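Local coordinates for protein homoserine kinase (Cytophaga hutchinsonii, PDB 4P52) that probably catalyses the ATP-dependent phosphorylation of L-homoserine to O-phospho-L-homoserine, a step on the way to threonine, as a GHMP-family kinase, at residues Pro32-Asn37 against Gly46-Asn51; Ile198-Glu203 against Gly285-Ala290. One frame throughout, in Å; residues are numbered along the deposited sequence.

Contact 1: residues Pro32-Asn37 against Gly46-Asn51; sequences PATVAN and GFAVDN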
loop_
_atom_site.group_PDB
_atom_site.type_symbol
_atom_site.label_atom_id
_atom_site.label_comp_id
_atom_site.label_asym_id
_atom_site.label_seq_id
_atom_site.Cartn_x
_atom_site.Cartn_y
_atom_site.Cartn_z
ATOM N N PRO A 32 -5.813 24.845 -5.228
ATOM C CA PRO A 32 -5.951 24.015 -6.409
ATOM C C PRO A 32 -6.942 22.855 -6.335
ATOM O O PRO A 32 -7.200 22.280 -5.259
ATOM C CB PRO A 32 -4.526 23.490 -6.612
ATOM C CG PRO A 32 -3.995 23.359 -5.233
ATOM C CD PRO A 32 -4.633 24.469 -4.431
ATOM N N ALA A 33 -7.491 22.506 -7.488
ATOM C CA ALA A 33 -8.148 21.204 -7.670
ATOM C C ALA A 33 -7.207 20.052 -7.248
ATOM O O ALA A 33 -5.969 20.160 -7.331
ATOM C CB ALA A 33 -8.564 21.032 -9.131
ATOM N N THR A 34 -7.799 18.964 -6.780
ATOM C CA THR A 34 -7.035 17.797 -6.392
ATOM C C THR A 34 -7.646 16.583 -7.038
ATOM O O THR A 34 -8.848 16.559 -7.285
ATOM C CB THR A 34 -7.067 17.576 -4.871
ATOM O OG1 THR A 34 -8.407 17.730 -4.408
ATOM C CG2 THR A 34 -6.173 18.564 -4.148
ATOM N N VAL A 35 -6.827 15.581 -7.312
ATOM C CA VAL A 35 -7.323 14.291 -7.760
ATOM C C VAL A 35 -7.252 13.258 -6.619
ATOM O O VAL A 35 -6.170 12.853 -6.195
ATOM C CB VAL A 35 -6.523 13.777 -8.969
ATOM C CG1 VAL A 35 -6.979 12.366 -9.354
ATOM C CG2 VAL A 35 -6.669 14.740 -10.135
ATOM N N ALA A 36 -8.409 12.824 -6.131
ATOM C CA ALA A 36 -8.441 11.799 -5.089
ATOM C C ALA A 36 -8.637 10.366 -5.639
ATOM O O ALA A 36 -8.994 10.181 -6.816
ATOM C CB ALA A 36 -9.481 12.143 -4.041
ATOM N N ASN A 37 -8.364 9.375 -4.774
ATOM C CA ASN A 37 -8.404 7.951 -5.099
ATOM C C ASN A 37 -7.268 7.468 -5.986
ATOM O O ASN A 37 -6.619 6.455 -5.677
ATOM C CB ASN A 37 -9.786 7.545 -5.580
ATOM C CG ASN A 37 -10.866 7.993 -4.597
ATOM O OD1 ASN A 37 -10.630 8.054 -3.376
ATOM N ND2 ASN A 37 -12.023 8.353 -5.111
ATOM N N GLY A 46 -4.149 11.016 -2.943
ATOM C CA GLY A 46 -4.646 12.225 -3.580
ATOM C C GLY A 46 -3.459 13.101 -3.938
ATOM O O GLY A 46 -2.387 13.026 -3.296
ATOM N N PHE A 47 -3.624 13.926 -4.969
ATOM C CA PHE A 47 -2.571 14.857 -5.345
ATOM C C PHE A 47 -3.161 16.113 -5.952
ATOM O O PHE A 47 -4.279 16.085 -6.473
ATOM C CB PHE A 47 -1.557 14.189 -6.285
ATOM C CG PHE A 47 -2.102 13.845 -7.638
ATOM C CD1 PHE A 47 -2.159 14.813 -8.649
ATOM C CD2 PHE A 47 -2.532 12.534 -7.924
ATOM C CE1 PHE A 47 -2.631 14.494 -9.911
ATOM C CE2 PHE A 47 -3.017 12.197 -9.192
ATOM C CZ PHE A 47 -3.065 13.190 -10.183
ATOM N N ALA A 48 -2.415 17.218 -5.870
ATOM C CA ALA A 48 -2.912 18.521 -6.332
ATOM C C ALA A 48 -2.482 18.771 -7.749
ATOM O O ALA A 48 -1.417 18.326 -8.180
ATOM C CB ALA A 48 -2.415 19.619 -5.428
ATOM N N VAL A 49 -3.306 19.482 -8.502
ATOM C CA VAL A 49 -2.878 19.859 -9.839
ATOM C C VAL A 49 -2.806 21.363 -9.917
ATOM O O VAL A 49 -3.122 22.012 -8.935
ATOM C CB VAL A 49 -3.774 19.254 -10.937
ATOM C CG1 VAL A 49 -3.524 17.757 -11.012
ATOM C CG2 VAL A 49 -5.239 19.586 -10.691
ATOM N N ASP A 50 -2.355 21.898 -11.057
ATOM C CA ASP A 50 -2.178 23.352 -11.220
ATOM C C ASP A 50 -3.514 24.071 -11.398
ATOM O O ASP A 50 -3.674 25.182 -10.884
ATOM C CB ASP A 50 -1.311 23.681 -12.439
ATOM C CG ASP A 50 0.158 23.272 -12.278
ATOM O OD1 ASP A 50 0.615 22.905 -11.157
ATOM O OD2 ASP A 50 0.873 23.326 -13.319
ATOM N N ASN A 51 -4.444 23.440 -12.140
ATOM C CA ASN A 51 -5.725 24.025 -12.540
ATOM C C ASN A 51 -6.748 22.928 -12.691
ATOM O O ASN A 51 -6.398 21.816 -13.037
ATOM C CB ASN A 51 -5.620 24.705 -13.897
ATOM C CG ASN A 51 -4.674 25.872 -13.882
ATOM O OD1 ASN A 51 -5.032 26.965 -13.407
ATOM N ND2 ASN A 51 -3.449 25.652 -14.361
#
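Val35 holds CG1 anti to its backbone N (chi1 175°), while Phe47 sets CG between its own N and carbonyl carbon (chi1 68°); the paired positions share a face of the sheet, and these torsions bring the ring alongside Val35. CB of Val35 sits over one face of the Phe47 ring, offset toward the rim, as a CH-pi contact 4.0 Å from the ring centroid. Its nearest ring atom is CZ, 3.7 Å from Val35 CB, while CG1 comes nearest CE2 and CG2 nearest CZ. Beneath them the backbones pair antiparallel: Val35 N gives to Phe47 O at 2.7 Å and Phe47 N returns to Val35 O at 3.0 Å. A third bond, from Val49 N to Ala33 O (3.0 Å), extends the pairing. This is the beta hairpin of strands 26-36 and 45-49 in the mixed sheet that also carries strand 173-178, consistent with the GHMP kinase fold. An alanine at Phe47 is likely to strip the cover from Val35 CB and open a gap toward Ala195 and Leu291, which the ring also touches. On the opposite face, Thr34 and Ala48 pair without hydrogen bonds to each other; Thr34 CG2 lies 4.1 Å from Ala48 CB, and Pro32 CG packs on that same CB at 4.1 Å. Helix 162-170 covers this side, where Asn164 ND2 donates to Thr34 OG1.

Contact 2: residues Ile198-Glu203 against Gly285-Ala290; sequences IHPHVE and GPSIFA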
loop_
_atom_site.group_PDB
_atom_site.type_symbol
_atom_site.label_atom_id
_atom_site.label_comp_id
_atom_site.label_asym_id
_atom_site.label_seq_id
_atom_site.Cartn_x
_atom_site.Cartn_y
_atom_site.Cartn_z
ATOM N N ILE A 198 -9.725 15.408 -17.556
ATOM C CA ILE A 198 -10.842 15.808 -18.389
ATOM C C ILE A 198 -12.122 15.893 -17.548
ATOM O O ILE A 198 -12.484 14.944 -16.808
ATOM C CB ILE A 198 -11.019 14.923 -19.646
ATOM C CG1 ILE A 198 -12.097 15.522 -20.554
ATOM C CG2 ILE A 198 -11.278 13.455 -19.311
ATOM C CD1 ILE A 198 -11.889 15.155 -22.013
ATOM N N HIS A 199 -12.787 17.040 -17.652
ATOM C CA HIS A 199 -14.029 17.231 -16.976
ATOM C C HIS A 199 -15.188 17.371 -17.973
ATOM O O HIS A 199 -15.313 18.411 -18.626
ATOM C CB HIS A 199 -13.976 18.443 -16.073
ATOM C CG HIS A 199 -15.315 18.820 -15.551
ATOM N ND1 HIS A 199 -15.981 19.958 -15.967
ATOM C CD2 HIS A 199 -16.169 18.149 -14.742
ATOM C CE1 HIS A 199 -17.174 19.989 -15.398
ATOM N NE2 HIS A 199 -17.309 18.909 -14.641
ATOM N N PRO A 200 -16.066 16.339 -18.053
ATOM C CA PRO A 200 -17.222 16.385 -18.946
ATOM C C PRO A 200 -18.311 17.331 -18.439
ATOM O O PRO A 200 -18.528 17.447 -17.239
ATOM C CB PRO A 200 -17.718 14.944 -18.923
ATOM C CG PRO A 200 -17.376 14.455 -17.540
ATOM C CD PRO A 200 -16.084 15.137 -17.189
ATOM N N HIS A 201 -18.999 18.005 -19.346
ATOM C CA HIS A 201 -20.060 18.947 -18.945
ATOM C C HIS A 201 -21.387 18.249 -18.683
ATOM O O HIS A 201 -22.358 18.399 -19.414
ATOM C CB HIS A 201 -20.204 20.060 -19.968
ATOM C CG HIS A 201 -18.993 20.935 -20.065
ATOM N ND1 HIS A 201 -18.758 21.770 -21.139
ATOM C CD2 HIS A 201 -17.949 21.106 -19.218
ATOM C CE1 HIS A 201 -17.624 22.424 -20.946
ATOM N NE2 HIS A 201 -17.117 22.040 -19.788
ATOM N N VAL A 202 -21.410 17.474 -17.617
ATOM C CA VAL A 202 -22.575 16.699 -17.247
ATOM C C VAL A 202 -22.440 16.506 -15.741
ATOM O O VAL A 202 -21.336 16.580 -15.203
ATOM C CB VAL A 202 -22.615 15.351 -18.030
ATOM C CG1 VAL A 202 -21.497 14.402 -17.615
ATOM C CG2 VAL A 202 -23.933 14.673 -17.815
ATOM N N GLU A 203 -23.529 16.329 -15.024
ATOM C CA GLU A 203 -23.329 16.149 -13.609
ATOM C C GLU A 203 -23.838 14.849 -13.055
ATOM O O GLU A 203 -25.001 14.529 -13.122
ATOM C CB GLU A 203 -23.732 17.365 -12.778
ATOM C CG GLU A 203 -25.169 17.803 -12.906
ATOM C CD GLU A 203 -25.468 19.014 -12.040
ATOM O OE1 GLU A 203 -24.587 19.900 -11.964
ATOM O OE2 GLU A 203 -26.574 19.081 -11.442
ATOM N N GLY A 285 -15.930 11.519 -9.466
ATOM C CA GLY A 285 -16.355 11.740 -10.843
ATOM C C GLY A 285 -17.299 12.913 -10.979
ATOM O O GLY A 285 -17.626 13.564 -9.984
ATOM N N PRO A 286 -17.751 13.192 -12.214
ATOM C CA PRO A 286 -17.477 12.472 -13.483
ATOM C C PRO A 286 -16.101 12.733 -14.138
ATOM O O PRO A 286 -15.803 12.116 -15.185
ATOM C CB PRO A 286 -18.567 12.974 -14.410
ATOM C CG PRO A 286 -18.849 14.353 -13.913
ATOM C CD PRO A 286 -18.681 14.316 -12.411
ATOM N N SER A 287 -15.269 13.601 -13.552
ATOM C CA SER A 287 -13.909 13.802 -14.087
ATOM C C SER A 287 -13.050 12.555 -14.072
ATOM O O SER A 287 -13.170 11.697 -13.180
ATOM C CB SER A 287 -13.180 14.933 -13.371
ATOM O OG SER A 287 -13.839 16.151 -13.673
ATOM N N ILE A 288 -12.167 12.487 -15.061
ATOM C CA ILE A 288 -11.317 11.350 -15.313
ATOM C C ILE A 288 -9.897 11.866 -15.449
ATOM O O ILE A 288 -9.672 12.938 -16.013
ATOM C CB ILE A 288 -11.730 10.669 -16.633
ATOM C CG1 ILE A 288 -13.197 10.222 -16.529
ATOM C CG2 ILE A 288 -10.829 9.482 -16.964
ATOM C CD1 ILE A 288 -13.753 9.614 -17.790
ATOM N N PHE A 289 -8.928 11.119 -14.932
ATOM C CA PHE A 289 -7.538 11.558 -15.052
ATOM C C PHE A 289 -6.709 10.447 -15.656
ATOM O O PHE A 289 -7.040 9.247 -15.518
ATOM C CB PHE A 289 -6.946 11.973 -13.696
ATOM C CG PHE A 289 -6.620 10.808 -12.822
ATOM C CD1 PHE A 289 -7.630 10.125 -12.148
ATOM C CD2 PHE A 289 -5.309 10.369 -12.702
ATOM C CE1 PHE A 289 -7.328 9.008 -11.368
ATOM C CE2 PHE A 289 -4.999 9.252 -11.924
ATOM C CZ PHE A 289 -6.007 8.565 -11.265
ATOM N N ALA A 290 -5.618 10.845 -16.293
ATOM C CA ALA A 290 -4.671 9.867 -16.805
ATOM C C ALA A 290 -3.279 10.312 -16.378
ATOM O O ALA A 290 -3.041 11.523 -16.195
ATOM C CB ALA A 290 -4.772 9.747 -18.324
#
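Ile198 and Ile288 face each other as an antiparallel hydrogen-bonded pair. Ile198 N gives to Ile288 O at 2.9 Å, and Ile288 N gives back to Ile198 O at 3.0 Å. Their side chains leave the same face side by side, with Ile198 CG2 3.9 Å from Ile288 CB. Ile198 CG1 stands anti to the backbone N (chi1 -173°), which leads the end of the side chain away from Ile288; the side chain also touches Met305 and Phe309 of helix 295-310. One residue further on, the His199 ring meets Ser287 with its edge: OG lies near the ring plane, 3.3 Å from CD2. The proton of that hydroxyl is spent on another residue, since Ser287 OG hydrogen-bonds Ser116 O. Beyond this point the strands part, and Pro200 crosses Pro286 obliquely, Pro200 CG resting 3.7 Å from Pro286 CB. Pro286 CG also comes within 3.6 Å of Val202 O. The peptide bond before Pro286 is cis, and this proline lies two residues ahead of strand 288-292. Further out, His201 NE2 bonds Asp317 OD2, tying the outgoing chain to the neighbouring strand 316-322. Gly285-Ser287 closes the Gly-Ser-Gly-Pro-Ser sequence characteristic of the third conserved GHMP kinase motif, and its link to Ser116 joins it to the glycine- and serine-rich loop that in relatives wraps the ATP phosphates.

How the contacts relate
Contact 1 closes before contact 2 opens along the chain, and their centres lie about 13 Å apart. Contact 1 is a local hairpin, its segments parted by eight residues, in the eight-strand mixed sheet. Contact 2 bridges 81 intervening residues, many of them helical, within the separate four-strand antiparallel sheet ordered 278-281, 288-292, 194-200, 316-322. The sheets meet directly, with Val35 CG1 packed 3.6 Å from Phe289 CD1. Ala36 and Asn37 also bond to Gly283, just ahead of segment 285-290, the Asn37 bond being weak. This is consistent with a GHMP kinase, in which conserved segments of both halves converge on the active-site cleft.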